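Long-range contacts in sister chromatid cohesion protein (Chaetomium thermophilum, PDB 5T8V), which probably acts as a cohesin loader that binds chromatin, this chain being the C-terminal, HEAT-repeat fragment of the Scc2 protein: residues 732-737 with 750-755; 125-130 with 194-199. All coordinates share one frame; numbering follows the deposited sequence.

How the interactions relate
From the N terminus, interaction 2 forms first: helix 120-136 meets helix 190-213, closing a loop of 63 residues that includes helices 149-172 and 180-187. Helix 149-172 packs against both partners, so this contact ties together non-consecutive helices of the N-terminal part of the fragment. More than 500 residues later, interaction 1 joins the successive helices 723-735 and 742-755 across a span of only 12 residues. The two loops lie in series, neither nested nor crossing. Their centres are about 83 Å apart, on opposite sides of the chain's centre, so each is a local join in the long helical array.

Interaction 1: 732-737 with 750-755; sequences GLLHRV and QVIEEI
Leu733 and Ile752 mark the closest backbone approach between 732-737 and 750-755, their CA atoms 7.3 Å apart. The segments belong to the successive helices 723-735 and 742-755, which form a helical hairpin in the HEAT-repeat array, and their ends meet through a buried contact of apolar side chains with no hydrogen bond across it. Ile752 lies at the centre of the contact. Its CG1 branch stands anti to the carbonyl carbon (chi1 -62°) and runs on extended, carrying CD1 across to the first segment. There the methyl lies 3.7 Å from Leu734 CD2, the Leu734 and Ile752 side chains crossing at about a right angle. Val737 comes in more slantwise, its CG2 3.8 Å from the same Ile752 CD1. The backbone also comes near, Leu733 O lying 3.9 Å from Ile752 CD1; this carbonyl accepts a hydrogen bond from Arg736 N at the end of its own helix. Nearer the stem of the isoleucine, Leu733 CB sits 4.2 Å from Ile752 CG1. Leu733 sends its CD1 branch to Val751 and Ile755. With Val751 it crosses at about a right angle, CD1 lying 4.0 Å from Val751 CG1. Other helices cover the join: Met710 and Tyr717 of helix 703-719 pack on Leu733 and Ile755, while Val796 of helix 791-801 touches both Leu734 and Val737. Glu754 forms a salt bridge with Lys714, linking helix 742-755 to helix 703-719. Ile755 places CG1 between its backbone N and carbonyl carbon (chi1 62°), and this brings its CD1 tip to tip with Leu733 CD1 at 3.9 Å.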
# COMPACT_ATOMS: atom_id res chain seq x y z
N GLY A 732 10.30 -22.20 -2.40
CA GLY A 732 10.33 -20.99 -3.21
C GLY A 732 11.69 -20.32 -3.20
O GLY A 732 12.25 -20.00 -4.26
N LEU A 733 12.24 -20.10 -2.00
CA LEU A 733 13.58 -19.53 -1.89
C LEU A 733 14.57 -20.27 -2.77
O LEU A 733 15.33 -19.66 -3.52
CB LEU A 733 14.04 -19.57 -0.43
CG LEU A 733 13.43 -18.52 0.51
CD1 LEU A 733 13.70 -18.90 1.96
CD2 LEU A 733 14.00 -17.15 0.21
N LEU A 734 14.57 -21.60 -2.68
CA LEU A 734 15.48 -22.39 -3.50
C LEU A 734 15.20 -22.18 -4.99
O LEU A 734 16.13 -22.02 -5.78
CB LEU A 734 15.39 -23.86 -3.13
CG LEU A 734 16.20 -24.29 -1.91
CD1 LEU A 734 15.73 -25.63 -1.35
CD2 LEU A 734 17.68 -24.37 -2.25
N HIS A 735 13.92 -22.16 -5.37
CA HIS A 735 13.59 -21.87 -6.77
C HIS A 735 14.15 -20.54 -7.22
O HIS A 735 14.41 -20.35 -8.41
CB HIS A 735 12.07 -21.89 -6.97
CG HIS A 735 11.55 -23.16 -7.55
ND1 HIS A 735 11.05 -24.19 -6.78
CD2 HIS A 735 11.45 -23.58 -8.84
CE1 HIS A 735 10.66 -25.18 -7.56
NE2 HIS A 735 10.90 -24.83 -8.82
N ARG A 736 14.35 -19.60 -6.29
CA ARG A 736 14.85 -18.28 -6.64
C ARG A 736 16.38 -18.20 -6.68
O ARG A 736 16.93 -17.10 -6.70
CB ARG A 736 14.31 -17.24 -5.65
CG ARG A 736 12.80 -17.07 -5.70
CD ARG A 736 12.38 -16.01 -6.72
NE ARG A 736 12.85 -16.29 -8.07
CZ ARG A 736 12.19 -17.05 -8.95
NH1 ARG A 736 11.04 -17.61 -8.63
NH2 ARG A 736 12.70 -17.25 -10.16
N VAL A 737 17.07 -19.34 -6.71
CA VAL A 737 18.52 -19.31 -6.89
C VAL A 737 18.88 -19.15 -8.36
O VAL A 737 19.91 -18.55 -8.68
CB VAL A 737 19.16 -20.58 -6.29
CG1 VAL A 737 20.67 -20.58 -6.53
CG2 VAL A 737 18.86 -20.68 -4.80
N GLN A 750 22.26 -16.45 0.58
CA GLN A 750 22.42 -15.97 1.95
C GLN A 750 21.37 -16.56 2.89
O GLN A 750 21.70 -17.23 3.88
CB GLN A 750 22.36 -14.44 1.95
CG GLN A 750 22.15 -13.80 3.32
CD GLN A 750 23.22 -14.18 4.32
OE1 GLN A 750 22.93 -14.52 5.47
NE2 GLN A 750 24.48 -14.11 3.90
N VAL A 751 20.10 -16.32 2.58
CA VAL A 751 19.01 -16.75 3.46
C VAL A 751 19.05 -18.26 3.64
O VAL A 751 18.94 -18.77 4.76
CB VAL A 751 17.66 -16.29 2.90
CG1 VAL A 751 16.51 -16.79 3.77
CG2 VAL A 751 17.62 -14.77 2.80
N ILE A 752 19.21 -19.01 2.54
CA ILE A 752 19.20 -20.46 2.63
C ILE A 752 20.34 -20.95 3.51
O ILE A 752 20.18 -21.89 4.30
CB ILE A 752 19.25 -21.08 1.22
CG1 ILE A 752 18.01 -20.67 0.43
CG2 ILE A 752 19.34 -22.60 1.30
CD1 ILE A 752 18.14 -20.88 -1.06
N GLU A 753 21.51 -20.31 3.40
CA GLU A 753 22.62 -20.64 4.29
C GLU A 753 22.25 -20.37 5.74
O GLU A 753 22.65 -21.12 6.64
CB GLU A 753 23.86 -19.83 3.91
CG GLU A 753 24.34 -20.04 2.48
CD GLU A 753 25.68 -19.36 2.20
OE1 GLU A 753 26.37 -19.00 3.17
OE2 GLU A 753 26.02 -19.19 1.01
N GLU A 754 21.49 -19.30 5.99
CA GLU A 754 21.16 -18.95 7.36
C GLU A 754 20.17 -19.93 7.98
O GLU A 754 20.37 -20.42 9.10
CB GLU A 754 20.60 -17.52 7.42
CG GLU A 754 20.32 -17.03 8.82
CD GLU A 754 19.88 -15.58 8.85
OE1 GLU A 754 19.99 -14.90 7.81
OE2 GLU A 754 19.41 -15.12 9.92
N ILE A 755 19.09 -20.25 7.25
CA ILE A 755 18.00 -21.03 7.84
C ILE A 755 18.22 -22.54 7.77
O ILE A 755 17.63 -23.27 8.57
CB ILE A 755 16.66 -20.68 7.18
CG1 ILE A 755 16.68 -21.03 5.68
CG2 ILE A 755 16.33 -19.20 7.39
CD1 ILE A 755 15.34 -20.82 4.98

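Interaction 2: 125-130 with 194-199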
# COMPACT_ATOMS: atom_id res chain seq x y z
N ALA A 125 -9.16 53.88 40.11
CA ALA A 125 -10.42 54.54 40.46
C ALA A 125 -11.31 54.70 39.23
O ALA A 125 -12.53 54.55 39.32
CB ALA A 125 -10.13 55.89 41.10
N ALA A 126 -10.71 55.00 38.08
CA ALA A 126 -11.49 55.16 36.85
C ALA A 126 -11.98 53.82 36.33
O ALA A 126 -13.14 53.70 35.90
CB ALA A 126 -10.65 55.87 35.79
N ILE A 127 -11.12 52.80 36.34
CA ILE A 127 -11.51 51.47 35.87
C ILE A 127 -12.75 51.00 36.63
O ILE A 127 -13.79 50.67 36.04
CB ILE A 127 -10.35 50.48 36.03
CG1 ILE A 127 -9.19 50.88 35.12
CG2 ILE A 127 -10.79 49.05 35.72
CD1 ILE A 127 -7.90 50.12 35.38
N ARG A 128 -12.65 50.96 37.96
CA ARG A 128 -13.76 50.45 38.75
C ARG A 128 -14.93 51.43 38.81
O ARG A 128 -16.06 51.01 39.07
CB ARG A 128 -13.27 50.09 40.15
CG ARG A 128 -12.40 48.84 40.14
CD ARG A 128 -12.24 48.23 41.50
NE ARG A 128 -11.68 46.88 41.42
CZ ARG A 128 -12.40 45.77 41.26
NH1 ARG A 128 -13.72 45.84 41.16
NH2 ARG A 128 -11.80 44.60 41.20
N ALA A 129 -14.68 52.72 38.56
CA ALA A 129 -15.79 53.65 38.36
C ALA A 129 -16.61 53.25 37.14
O ALA A 129 -17.84 53.19 37.20
CB ALA A 129 -15.25 55.07 38.20
N ALA A 130 -15.93 52.96 36.02
CA ALA A 130 -16.63 52.46 34.84
C ALA A 130 -17.41 51.20 35.16
O ALA A 130 -18.58 51.07 34.79
CB ALA A 130 -15.63 52.20 33.71
N LEU A 194 -0.80 43.60 40.23
CA LEU A 194 -1.89 42.62 40.23
C LEU A 194 -3.26 43.26 40.41
O LEU A 194 -4.16 42.97 39.60
CB LEU A 194 -1.63 41.57 41.31
CG LEU A 194 -1.11 40.23 40.79
CD1 LEU A 194 0.19 40.41 40.01
CD2 LEU A 194 -0.92 39.26 41.94
N PRO A 195 -3.51 44.08 41.43
CA PRO A 195 -4.85 44.69 41.57
C PRO A 195 -5.30 45.41 40.31
O PRO A 195 -6.49 45.38 39.98
CB PRO A 195 -4.67 45.65 42.75
CG PRO A 195 -3.56 45.06 43.54
CD PRO A 195 -2.62 44.45 42.55
N LEU A 196 -4.38 46.07 39.61
CA LEU A 196 -4.73 46.72 38.35
C LEU A 196 -5.24 45.70 37.34
O LEU A 196 -6.26 45.92 36.68
CB LEU A 196 -3.51 47.47 37.81
CG LEU A 196 -3.69 48.21 36.48
CD1 LEU A 196 -4.65 49.37 36.64
CD2 LEU A 196 -2.34 48.69 35.99
N MET A 197 -4.53 44.58 37.20
CA MET A 197 -4.97 43.52 36.30
C MET A 197 -6.35 43.02 36.67
O MET A 197 -7.23 42.87 35.81
CB MET A 197 -3.96 42.37 36.31
CG MET A 197 -2.56 42.76 35.87
SD MET A 197 -2.51 43.48 34.22
CE MET A 197 -1.09 42.62 33.54
N THR A 198 -6.58 42.76 37.96
CA THR A 198 -7.90 42.33 38.40
C THR A 198 -8.96 43.34 38.02
O THR A 198 -10.03 42.98 37.52
CB THR A 198 -7.90 42.09 39.92
OG1 THR A 198 -6.97 41.06 40.24
CG2 THR A 198 -9.29 41.68 40.41
N ASP A 199 -8.69 44.63 38.24
CA ASP A 199 -9.63 45.67 37.84
C ASP A 199 -9.95 45.58 36.35
O ASP A 199 -11.12 45.65 35.95
CB ASP A 199 -9.06 47.05 38.18
CG ASP A 199 -8.83 47.24 39.67
OD1 ASP A 199 -8.99 46.25 40.43
OD2 ASP A 199 -8.49 48.36 40.07
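A salt bridge from Arg128 to Asp199 joins helices 120-136 and 190-213, whose segments here run nearly parallel, with axes 10.0 Å apart and inclined by 24°. The tightly packed part centres on Ile127. This residue points toward helix 190-213 and sets its CG2 branch 3.6 Å from the CB methylene of Asp199, while its other arm puts CD1 3.6 Å from Leu196 CD1. The Ile127 and Leu196 side chains cross at about a right angle, and helix 149-172 closes over both through Leu162 and Ile166. The looser side lies at the edge of the Arg128 guanidinium, beside the partly exposed Thr198, although Arg128 and Asp199 are themselves buried. Arg128 leaves its helix with the chain extended from CG to NE. Its guanidinium meets Asp199 OD1 by its edge, the carboxylate plane turned 80° against it. NE gives a weak bond of 2.9 Å to Asp199 OD1, bent to 143° at the hydrogen, and NH2 adds a weaker one of 3.3 Å to the same OD1. Thr198 brings its CG2 methyl to 3.9 Å from Arg128 NH2; its hydroxyl is hydrogen-bonded to Lys249. Gln63 receives a weak bond from Arg128 NH1, and a bound citrate, probably from the crystallisation liquor, lies near the Arg128 side chain. With a leucine in place of Arg128, Asp199 OD1 would probably be left without its charged mate. Asp199 OD2 lies close to the carboxylate of Glu124, so the arginine is likely to offset two neighbouring negative charges where the helices meet.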